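PDB 6XJ6: Pgp2 from Campylobacter jejuni subsp. jejuni, which directs helical cell shape through peptidoglycan, which it binds in a pocket of its NTF2 domain and probably trims as an LD-carboxypeptidase of the YkuD family. Local coordinates for residues Gln5-Phe8 with Trp9-Glu12; Ala178-Phe181 with Thr182-Leu185; Leu139-Asn142 with Asn143-Lys146. One frame throughout, in Å; residues are numbered along the deposited sequence. Where two conformers were deposited one is given.

Contact 1 of 3, residues Gln5-Phe8 with Trp9-Glu12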
loop_
_atom_site.group_PDB
_atom_site.type_symbol
_atom_site.label_atom_id
_atom_site.label_comp_id
_atom_site.label_asym_id
_atom_site.label_seq_id
_atom_site.Cartn_x
_atom_site.Cartn_y
_atom_site.Cartn_z
ATOM N N GLN A 5 -0.553 9.018 -21.605
ATOM C CA GLN A 5 0.452 8.356 -22.416
ATOM C C GLN A 5 1.550 7.795 -21.520
ATOM O O GLN A 5 2.159 8.528 -20.735
ATOM C CB GLN A 5 1.065 9.336 -23.423
ATOM C CG GLN A 5 0.057 10.133 -24.275
ATOM C CD GLN A 5 -1.067 9.288 -24.837
ATOM O OE1 GLN A 5 -0.848 8.177 -25.326
ATOM N NE2 GLN A 5 -2.284 9.813 -24.768
ATOM N N LYS A 6 1.806 6.494 -21.651
ATOM C CA LYS A 6 2.868 5.860 -20.879
ATOM C C LYS A 6 4.199 6.585 -21.046
ATOM O O LYS A 6 4.948 6.759 -20.077
ATOM C CB LYS A 6 3.017 4.400 -21.311
ATOM C CG LYS A 6 4.151 3.676 -20.599
ATOM C CD LYS A 6 4.120 2.175 -20.823
ATOM C CE LYS A 6 4.900 1.767 -22.049
ATOM N NZ LYS A 6 5.002 0.276 -22.144
ATOM N N ASP A 7 4.528 6.997 -22.269
ATOM C CA ASP A 7 5.849 7.564 -22.496
ATOM C C ASP A 7 6.009 8.930 -21.848
ATOM O O ASP A 7 7.141 9.340 -21.563
ATOM C CB ASP A 7 6.150 7.638 -23.991
ATOM C CG ASP A 7 6.435 6.272 -24.592
ATOM O OD1 ASP A 7 6.261 5.249 -23.892
ATOM O OD2 ASP A 7 6.838 6.221 -25.766
ATOM N N PHE A 8 4.911 9.648 -21.611
ATOM C CA PHE A 8 5.013 10.869 -20.828
ATOM C C PHE A 8 5.523 10.550 -19.432
ATOM O O PHE A 8 6.439 11.204 -18.919
ATOM C CB PHE A 8 3.658 11.568 -20.756
ATOM C CG PHE A 8 3.597 12.642 -19.709
ATOM C CD1 PHE A 8 4.159 13.884 -19.935
ATOM C CD2 PHE A 8 2.992 12.401 -18.492
ATOM C CE1 PHE A 8 4.107 14.865 -18.966
ATOM C CE2 PHE A 8 2.942 13.376 -17.523
ATOM C CZ PHE A 8 3.498 14.607 -17.760
ATOM N N TRP A 9 4.947 9.523 -18.807
ATOM C CA TRP A 9 5.365 9.155 -17.464
ATOM C C TRP A 9 6.773 8.577 -17.450
ATOM O O TRP A 9 7.528 8.810 -16.503
ATOM C CB TRP A 9 4.347 8.194 -16.863
ATOM C CG TRP A 9 3.063 8.881 -16.635
ATOM C CD1 TRP A 9 1.885 8.683 -17.298
ATOM C CD2 TRP A 9 2.821 9.919 -15.682
ATOM N NE1 TRP A 9 0.923 9.534 -16.809
ATOM C CE2 TRP A 9 1.473 10.302 -15.814
ATOM C CE3 TRP A 9 3.615 10.558 -14.726
ATOM C CZ2 TRP A 9 0.902 11.294 -15.022
ATOM C CZ3 TRP A 9 3.049 11.545 -13.948
ATOM C CH2 TRP A 9 1.705 11.900 -14.096
ATOM N N LEU A 10 7.157 7.832 -18.489
ATOM C CA LEU A 10 8.542 7.377 -18.564
ATOM C C LEU A 10 9.493 8.563 -18.533
ATOM O O LEU A 10 10.515 8.531 -17.839
ATOM C CB LEU A 10 8.769 6.544 -19.824
ATOM C CG LEU A 10 8.154 5.145 -19.854
ATOM C CD1 LEU A 10 8.379 4.516 -21.217
ATOM C CD2 LEU A 10 8.725 4.266 -18.751
ATOM N N SER A 11 9.155 9.626 -19.263
ATOM C CA SER A 11 9.992 10.820 -19.282
ATOM C C SER A 11 10.022 11.491 -17.914
ATOM O O SER A 11 11.083 11.929 -17.454
ATOM C CB SER A 11 9.480 11.787 -20.351
ATOM O OG SER A 11 10.210 12.994 -20.333
ATOM N N GLU A 12 8.866 11.573 -17.246
ATOM C CA GLU A 12 8.813 12.186 -15.925
ATOM C C GLU A 12 9.637 11.397 -14.919
ATOM O O GLU A 12 10.334 11.983 -14.080
ATOM C CB GLU A 12 7.361 12.277 -15.454
ATOM C CG GLU A 12 6.485 13.161 -16.315
ATOM C CD GLU A 12 6.923 14.610 -16.291
ATOM O OE1 GLU A 12 6.736 15.270 -15.250
ATOM O OE2 GLU A 12 7.466 15.083 -17.312
#
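Phe8 and Trp9 meet in a T-shaped pair on the first turn of helix 6-13. The ring planes stand at 76°, with the edge of Phe8 turned toward the face of the indole. The phenyl centroid lies 4.9 Å from that of the six-membered ring of Trp9. The touching edge is CD2 and CE2, and CD2 of Phe8 comes to 3.7 Å from CE2 of Trp9. Phe8 has CG anti to the backbone N (chi1 166°), beside its carbonyl carbon, which carries the ring toward Trp9 and Glu12.

Glu12 covers one face of the Phe8 ring, one turn on. Its CG makes a CH-pi contact 3.8 Å from the ring centroid, offset toward the rim. A bend at chi2 lays the carboxylate almost parallel to the ring, stacked near CE1 and CZ. Phe8 is thus held by an indole at its edge and an acid chain over a face.

The backbone is helical here: Glu12 N donates to Phe8 O (3.0 Å) and Leu10 N to Lys6 O (2.9 Å). Gln5 is the N-cap residue.

His3 meets both rings, and its carbonyl accepts from Trp9 NE1. The helix lies against helix 170-188: Trp9 packs on Leu177, Lys6 and Leu10 pack on Ala174, and Lys6 forms a salt bridge with Asp171.

Contact 2 of 3, residues Ala178-Phe181 with Thr182-Leu185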
loop_
_atom_site.group_PDB
_atom_site.type_symbol
_atom_site.label_atom_id
_atom_site.label_comp_id
_atom_site.label_asym_id
_atom_site.label_seq_id
_atom_site.Cartn_x
_atom_site.Cartn_y
_atom_site.Cartn_z
ATOM N N ALA A 178 -0.594 6.033 -16.765
ATOM C CA ALA A 178 -1.389 6.304 -17.955
ATOM C C ALA A 178 -2.779 5.692 -17.829
ATOM O O ALA A 178 -3.776 6.323 -18.202
ATOM C CB ALA A 178 -0.666 5.779 -19.189
ATOM N N ASP A 179 -2.868 4.467 -17.298
ATOM C CA ASP A 179 -4.172 3.848 -17.078
ATOM C C ASP A 179 -4.989 4.634 -16.061
ATOM O O ASP A 179 -6.200 4.825 -16.237
ATOM C CB ASP A 179 -3.996 2.412 -16.588
ATOM C CG ASP A 179 -3.538 1.464 -17.675
ATOM O OD1 ASP A 179 -3.650 1.806 -18.872
ATOM O OD2 ASP A 179 -3.078 0.352 -17.319
ATOM N N LEU A 180 -4.346 5.082 -14.980
ATOM C CA LEU A 180 -5.041 5.866 -13.962
ATOM C C LEU A 180 -5.729 7.082 -14.572
ATOM O O LEU A 180 -6.889 7.372 -14.263
ATOM C CB LEU A 180 -4.043 6.303 -12.893
ATOM C CG LEU A 180 -4.605 7.131 -11.735
ATOM C CD1 LEU A 180 -5.485 6.274 -10.843
ATOM C CD2 LEU A 180 -3.478 7.748 -10.941
ATOM N N PHE A 181 -5.014 7.830 -15.420
ATOM C CA PHE A 181 -5.605 9.036 -15.991
ATOM C C PHE A 181 -6.609 8.717 -17.093
ATOM O O PHE A 181 -7.516 9.519 -17.348
ATOM C CB PHE A 181 -4.504 10.002 -16.436
ATOM C CG PHE A 181 -3.918 10.757 -15.290
ATOM C CD1 PHE A 181 -4.521 11.915 -14.832
ATOM C CD2 PHE A 181 -2.818 10.271 -14.616
ATOM C CE1 PHE A 181 -4.015 12.594 -13.747
ATOM C CE2 PHE A 181 -2.308 10.946 -13.523
ATOM C CZ PHE A 181 -2.908 12.111 -13.090
ATOM N N THR A 182 -6.477 7.555 -17.739
ATOM C CA THR A 182 -7.483 7.114 -18.698
ATOM C C THR A 182 -8.766 6.725 -17.979
ATOM O O THR A 182 -9.871 7.055 -18.432
ATOM C CB THR A 182 -6.937 5.930 -19.498
ATOM O OG1 THR A 182 -5.728 6.322 -20.172
ATOM C CG2 THR A 182 -7.957 5.443 -20.531
ATOM N N TRP A 183 -8.629 6.033 -16.848
ATOM C CA TRP A 183 -9.771 5.716 -15.999
ATOM C C TRP A 183 -10.427 6.987 -15.469
ATOM O O TRP A 183 -11.659 7.106 -15.469
ATOM C CB TRP A 183 -9.259 4.818 -14.871
ATOM C CG TRP A 183 -10.149 4.572 -13.678
ATOM C CD1 TRP A 183 -11.200 3.703 -13.590
ATOM C CD2 TRP A 183 -10.000 5.152 -12.381
ATOM N NE1 TRP A 183 -11.729 3.731 -12.326
ATOM C CE2 TRP A 183 -11.007 4.611 -11.562
ATOM C CE3 TRP A 183 -9.112 6.083 -11.835
ATOM C CZ2 TRP A 183 -11.151 4.970 -10.222
ATOM C CZ3 TRP A 183 -9.260 6.446 -10.513
ATOM C CH2 TRP A 183 -10.274 5.890 -9.719
ATOM N N LYS A 184 -9.617 7.961 -15.043
ATOM C CA LYS A 184 -10.143 9.247 -14.593
ATOM C C LYS A 184 -10.962 9.920 -15.688
ATOM O O LYS A 184 -12.055 10.445 -15.432
ATOM C CB LYS A 184 -8.979 10.148 -14.174
ATOM C CG LYS A 184 -9.373 11.544 -13.715
ATOM C CD LYS A 184 -8.132 12.364 -13.395
ATOM C CE LYS A 184 -8.462 13.795 -13.044
ATOM N NZ LYS A 184 -9.004 14.549 -14.210
ATOM N N LEU A 185 -10.446 9.926 -16.918
ATOM C CA LEU A 185 -11.167 10.570 -18.010
ATOM C C LEU A 185 -12.487 9.861 -18.285
ATOM O O LEU A 185 -13.500 10.509 -18.575
ATOM C CB LEU A 185 -10.300 10.583 -19.271
ATOM C CG LEU A 185 -10.938 11.254 -20.492
ATOM C CD1 LEU A 185 -11.192 12.728 -20.215
ATOM C CD2 LEU A 185 -10.064 11.094 -21.719
#
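Thr182 turns its hydroxyl back along helix 170-188 to Ala178, one turn earlier. Its CB lies 3.4 Å from Ala178 O and nearly as close to Asp179 O. From CB, OG1 stands beside the backbone N (chi1 -58°) and donates to Ala178 O at 2.8 Å. The amide of Thr182 donates to the same oxygen at 3.0 Å. The two donors come from opposite faces of the carbonyl plane, so one oxygen takes two bonds, and the hydroxyl proton is used within the helix itself.

The other side-chain contacts are apolar. Leu180 CD1 touches Trp183 CE3 at 3.8 Å and reaches CZ3 equally closely. Phe181 and Lys184 run side by side in the same direction, with CD of the lysine 3.9 Å from Phe181 CD1. The i to i+4 backbone bonds continue, as from Trp183 N to Asp179 O at 2.8 Å.

The helix lies over the curved antiparallel sheet of the NTF2-like domain. Leu180 and Trp183 reach Phe233 of strand 232-240 and Phe254 of strand 249-260. Trp183 also packs on strand 281-283, while Lys184 NZ bonds to Ile231 O. Thr182 faces another way, touching Met4 and Phe198 in loops.

Contact 3 of 3, residues Leu139-Asn142 with Asn143-Lys146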
loop_
_atom_site.group_PDB
_atom_site.type_symbol
_atom_site.label_atom_id
_atom_site.label_comp_id
_atom_site.label_asym_id
_atom_site.label_seq_id
_atom_site.Cartn_x
_atom_site.Cartn_y
_atom_site.Cartn_z
ATOM N N LEU A 139 12.149 -5.666 16.966
ATOM C CA LEU A 139 13.518 -5.197 16.838
ATOM C C LEU A 139 14.152 -5.118 18.218
ATOM O O LEU A 139 13.466 -4.883 19.214
ATOM C CB LEU A 139 13.530 -3.796 16.226
ATOM C CG LEU A 139 12.935 -3.690 14.829
ATOM C CD1 LEU A 139 12.915 -2.239 14.373
ATOM C CD2 LEU A 139 13.734 -4.538 13.854
ATOM N N PHE A 140 15.470 -5.308 18.276
ATOM C CA PHE A 140 16.153 -5.242 19.560
ATOM C C PHE A 140 15.948 -3.870 20.192
ATOM O O PHE A 140 15.962 -2.841 19.509
ATOM C CB PHE A 140 17.643 -5.545 19.377
ATOM C CG PHE A 140 17.920 -6.970 18.991
ATOM C CD1 PHE A 140 17.423 -8.012 19.756
ATOM C CD2 PHE A 140 18.669 -7.271 17.869
ATOM C CE1 PHE A 140 17.671 -9.325 19.413
ATOM C CE2 PHE A 140 18.918 -8.586 17.520
ATOM C CZ PHE A 140 18.419 -9.612 18.292
ATOM N N ASN A 141 15.741 -3.859 21.511
ATOM C CA ASN A 141 15.432 -2.606 22.191
ATOM C C ASN A 141 16.527 -1.568 21.983
ATOM O O ASN A 141 16.232 -0.374 21.864
ATOM C CB ASN A 141 15.197 -2.859 23.680
ATOM C CG ASN A 141 13.921 -3.622 23.927
ATOM O OD1 ASN A 141 13.043 -3.659 23.065
ATOM N ND2 ASN A 141 13.814 -4.248 25.094
ATOM N N ASN A 142 17.785 -2.010 21.907
ATOM C CA ASN A 142 18.917 -1.108 21.729
ATOM C C ASN A 142 19.002 -0.529 20.324
ATOM O O ASN A 142 19.871 0.317 20.078
ATOM C CB ASN A 142 20.222 -1.840 22.054
ATOM C CG ASN A 142 20.437 -3.068 21.186
ATOM O OD1 ASN A 142 19.766 -3.254 20.172
ATOM N ND2 ASN A 142 21.381 -3.912 21.584
ATOM N N ASN A 143 18.152 -0.981 19.398
ATOM C CA ASN A 143 18.052 -0.404 18.068
ATOM C C ASN A 143 16.796 0.430 17.883
ATOM O O ASN A 143 16.658 1.093 16.851
ATOM C CB ASN A 143 18.072 -1.512 17.006
ATOM C CG ASN A 143 19.370 -2.299 17.013
ATOM O OD1 ASN A 143 20.433 -1.771 17.357
ATOM N ND2 ASN A 143 19.293 -3.569 16.634
ATOM N N LEU A 144 15.880 0.424 18.854
ATOM C CA LEU A 144 14.579 1.045 18.645
ATOM C C LEU A 144 14.645 2.561 18.713
ATOM O O LEU A 144 13.838 3.231 18.060
ATOM C CB LEU A 144 13.564 0.512 19.652
ATOM C CG LEU A 144 12.761 -0.681 19.146
ATOM C CD1 LEU A 144 11.940 -1.248 20.281
ATOM C CD2 LEU A 144 11.844 -0.310 17.985
ATOM N N GLU A 145 15.571 3.123 19.493
ATOM C CA GLU A 145 15.731 4.572 19.495
ATOM C C GLU A 145 16.153 5.070 18.122
ATOM O O GLU A 145 15.634 6.081 17.636
ATOM C CB GLU A 145 16.738 5.004 20.563
ATOM C CG GLU A 145 16.211 4.897 21.986
ATOM C CD GLU A 145 15.005 5.786 22.232
ATOM O OE1 GLU A 145 14.714 6.653 21.377
ATOM O OE2 GLU A 145 14.346 5.615 23.278
ATOM N N LYS A 146 17.078 4.359 17.466
ATOM C CA LYS A 146 17.491 4.764 16.127
ATOM C C LYS A 146 16.347 4.614 15.136
ATOM O O LYS A 146 16.118 5.499 14.304
ATOM C CB LYS A 146 18.707 3.962 15.667
ATOM C CG LYS A 146 19.133 4.315 14.235
ATOM C CD LYS A 146 20.408 3.610 13.785
ATOM C CE LYS A 146 20.762 4.013 12.352
ATOM N NZ LYS A 146 22.063 3.452 11.884
HETATM O O HOH W 1 17.267 2.007 21.541
HETATM O O HOH W 2 19.061 2.917 18.942
#
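Phe140 and Asn143 have similar first torsions, chi1 -68° and -63°, each with CG beside its own backbone N. These settings lay the two side chains alongside one another, pointing the same way. The amide nitrogen ND2 of Asn143 comes to the edge of the Phe140 ring, near its plane, and is 3.8 Å from Phe140 CB. Ring and amide planes are 68° apart, so the groups do not stack.

Asn141 and Leu144 cross obliquely. OD1 of Asn141 lies 3.8 Å from Leu144 CD1. On the buried side, Leu139 CD1 meets Leu144 CD2 at 4.2 Å, a looser apolar touch.

The backbone turns tightly here. Asn143 N donates to Phe140 O at 2.9 Å, and Leu144 N donates to Asn141 O at 3.1 Å. Both are i to i+3 bonds, and each donor sits well above the carbonyl plane. The next two backbone pairs are bridged by water. One water donates to Asn141 O and accepts from Glu145 N, taking the place of a direct i to i+4 bond. A second does the same between Asn142 O and Lys146 N. This is a hydrated first turn of helix 141-151.

The turn lies in the L,D-transpeptidase (YkuD) catalytic domain, soon after Cys136, the predicted nucleophile. The amides of Asn141 and Asn143 have partners beyond the turn. Asn141 OD1 accepts from Tyr121 N. Asn143 ND2 donates to Gln55 OE1, which also accepts from Phe140 N. Leu139 is bonded through its backbone to His119, the predicted proton donor/acceptor, and the side chain of Leu144 is about 6 Å from that of His119. The chemistry therefore implies a helix start fixed by asparagine amides to strand 48-56 and to the segment following His119, with two waters bridging backbone pairs that lack direct bonds.

Contacts 1 and 2 are neighbours, with centres about 13 Å apart. Each lies within one helix, 6-13 and 170-188, and these pack together where the contacts meet: Trp9 CZ2 meets Phe181 CE2 at 3.6 Å, and Ala178 CB packs against Gln5 and Lys6. Contact 1 is the more superficial and rests on aromatic and CH-pi packing. Contact 2 is partly buried, directing apolar groups at the NTF2-like sheet. Contact 3, also partly buried, belongs to the catalytic domain, its centre about 41 Å from contact 1 and 43 Å from contact 2. It shares no element with them. Its helix start is bonded through amides and waters, whereas the other two have direct i to i+4 bonds.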